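PDB 2R5X: hypothetical conserved protein from Geobacillus kaustophilus, which is of unknown function but belongs to the YugN-like family of conserved bacterial proteins. Local coordinates for residues Q58-E63 against L72-T77. The protein carries 1 engineered substitution. Numbering follows the deposited sequence.
Sequences QGYAIE and LIKLLT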
loop_
_atom_site.group_PDB
_atom_site.type_symbol
_atom_site.label_atom_id
_atom_site.label_comp_id
_atom_site.label_asym_id
_atom_site.label_seq_id
_atom_site.Cartn_x
_atom_site.Cartn_y
_atom_site.Cartn_z
ATOM N N GLN A 58 3.800 -0.067 -0.719
ATOM C CA GLN A 58 5.118 -0.548 -0.373
ATOM C C GLN A 58 6.009 0.629 -0.025
ATOM O O GLN A 58 5.858 1.724 -0.576
ATOM C CB GLN A 58 5.699 -1.314 -1.557
ATOM C CG GLN A 58 6.722 -2.356 -1.191
ATOM C CD GLN A 58 7.087 -3.234 -2.364
ATOM O OE1 GLN A 58 7.341 -2.743 -3.461
ATOM N NE2 GLN A 58 7.127 -4.544 -2.137
ATOM N N GLY A 59 6.936 0.392 0.893
ATOM C CA GLY A 59 7.929 1.381 1.269
ATOM C C GLY A 59 9.230 0.714 1.678
ATOM O O GLY A 59 9.231 -0.442 2.090
ATOM N N TYR A 60 10.340 1.433 1.554
ATOM C CA TYR A 60 11.615 0.928 2.061
ATOM C C TYR A 60 12.009 1.615 3.366
ATOM O O TYR A 60 11.581 2.748 3.640
ATOM C CB TYR A 60 12.724 1.058 1.013
ATOM C CG TYR A 60 12.984 2.465 0.497
ATOM C CD1 TYR A 60 12.459 2.886 -0.722
ATOM C CD2 TYR A 60 13.782 3.364 1.212
ATOM C CE1 TYR A 60 12.704 4.173 -1.208
ATOM C CE2 TYR A 60 14.030 4.648 0.741
ATOM C CZ TYR A 60 13.494 5.044 -0.475
ATOM O OH TYR A 60 13.740 6.313 -0.949
ATOM N N ALA A 61 12.831 0.935 4.160
ATOM C CA ALA A 61 13.362 1.524 5.382
ATOM C C ALA A 61 14.572 2.404 5.064
ATOM O O ALA A 61 15.673 1.900 4.844
ATOM C CB ALA A 61 13.717 0.437 6.389
ATOM N N ILE A 62 14.344 3.716 5.020
ATOM C CA ILE A 62 15.398 4.702 4.755
ATOM C C ILE A 62 16.239 4.957 6.022
ATOM O O ILE A 62 17.418 5.311 5.940
ATOM C CB ILE A 62 14.818 6.021 4.117
ATOM C CG1 ILE A 62 15.923 6.853 3.442
ATOM C CG2 ILE A 62 13.999 6.845 5.128
ATOM C CD1 ILE A 62 15.419 7.915 2.461
ATOM N N GLU A 63 15.620 4.741 7.174
ATOM C CA GLU A 63 16.271 4.790 8.475
ATOM C C GLU A 63 15.752 3.618 9.315
ATOM O O GLU A 63 14.627 3.222 9.146
ATOM C CB GLU A 63 15.934 6.123 9.161
ATOM C CG GLU A 63 17.091 7.066 9.319
ATOM C CD GLU A 63 16.759 8.545 9.124
ATOM O OE1 GLU A 63 16.259 9.200 10.055
ATOM O OE2 GLU A 63 17.060 9.059 8.041
ATOM N N LEU A 72 12.149 4.446 9.661
ATOM C CA LEU A 72 11.576 5.495 8.831
ATOM C C LEU A 72 11.321 4.923 7.441
ATOM O O LEU A 72 12.230 4.380 6.808
ATOM C CB LEU A 72 12.475 6.737 8.784
ATOM C CG LEU A 72 11.839 8.046 8.297
ATOM C CD1 LEU A 72 10.803 8.574 9.288
ATOM C CD2 LEU A 72 12.907 9.100 8.038
ATOM N N ILE A 73 10.075 5.034 6.988
ATOM C CA ILE A 73 9.634 4.419 5.738
ATOM C C ILE A 73 9.395 5.471 4.650
ATOM O O ILE A 73 8.660 6.438 4.850
ATOM C CB ILE A 73 8.363 3.523 5.959
ATOM C CG1 ILE A 73 8.594 2.478 7.067
ATOM C CG2 ILE A 73 7.897 2.845 4.657
ATOM C CD1 ILE A 73 9.796 1.525 6.856
ATOM N N LYS A 74 10.045 5.290 3.506
ATOM C CA LYS A 74 9.747 6.098 2.327
ATOM C C LYS A 74 8.879 5.262 1.370
ATOM O O LYS A 74 9.321 4.231 0.861
ATOM C CB LYS A 74 11.047 6.590 1.666
ATOM C CG LYS A 74 10.882 7.656 0.574
ATOM C CD LYS A 74 10.522 7.047 -0.783
ATOM C CE LYS A 74 10.399 8.071 -1.882
ATOM N NZ LYS A 74 9.699 7.483 -3.056
ATOM N N LEU A 75 7.654 5.723 1.126
ATOM C CA LEU A 75 6.687 4.988 0.308
ATOM C C LEU A 75 6.958 5.104 -1.188
ATOM O O LEU A 75 7.373 6.152 -1.687
ATOM C CB LEU A 75 5.259 5.448 0.603
ATOM C CG LEU A 75 4.664 5.289 2.008
ATOM C CD1 LEU A 75 3.325 5.978 2.054
ATOM C CD2 LEU A 75 4.497 3.835 2.405
ATOM N N LEU A 76 6.710 4.004 -1.890
ATOM C CA LEU A 76 6.877 3.921 -3.334
ATOM C C LEU A 76 5.519 4.077 -4.016
ATOM O O LEU A 76 4.503 4.217 -3.347
ATOM C CB LEU A 76 7.523 2.581 -3.697
ATOM C CG LEU A 76 8.884 2.288 -3.043
ATOM C CD1 LEU A 76 9.201 0.804 -3.114
ATOM C CD2 LEU A 76 10.013 3.105 -3.682
ATOM N N THR A 77 5.504 4.071 -5.342
ATOM C CA THR A 77 4.265 4.219 -6.096
ATOM C C THR A 77 3.380 2.992 -5.896
ATOM O O THR A 77 3.827 1.859 -6.132
ATOM C CB THR A 77 4.566 4.462 -7.588
ATOM O OG1 THR A 77 5.407 5.618 -7.703
ATOM C CG2 THR A 77 3.283 4.691 -8.397
HETATM O O HOH W 1 3.403 1.889 -2.699
#
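The carbonyl oxygen of Leu72 is gripped by two successive backbone amides across the hairpin: Ile62 N donates to Leu72 O at 2.8 Å, and Glu63 N adds a weak, longer bond to the same atom. This is a classic beta bulge, and it illustrates how an antiparallel hairpin, here strands 51-61 and 71-84, absorbs one extra residue where the chain turns a corner. Glu63 O closes the bulge by accepting from Leu72 N, which approaches from above the carbonyl plane. Ile62 CG2 rests beside Leu72 CD2, the two side chains pointing the same way. Beyond the bulge the pairing is regular, Tyr60 and Lys74 exchanging two backbone bonds, until Leu76 N meets Gln58 O almost perfectly straight at 2.8 Å (178° at the hydrogen). One water extends this end, accepting from Gln58 N and lying 2.7 Å from Leu76 O. On the face carrying Gly59, Ala61, Ile73 and Leu75, Ile73 CG2 packs 3.7 Å from Gly59 CA, directly against the glycine backbone; Ile73 and Leu75 also pack on Leu20 of helix 17-26. Tyr60 and Lys74 meet on the other face. With CG set between its backbone N and carbonyl carbon (chi1 58°), the ring leans over the neighbouring strand, where Lys74 CB makes a CH-pi contact with one face, 3.9 Å from the centroid, while Leu76 CD2 meets the ring edge in plane. A serine in place of Tyr60 would probably take the ring face from the Lys74 methylenes and the ring edge from the Leu76 methyl, opening a gap between them. The lysine chain, bent at chi2 (-82°), runs past the phenol with CD 3.3 Å from Tyr60 OH, and its NZ then donates to Leu75 O at 3.0 Å.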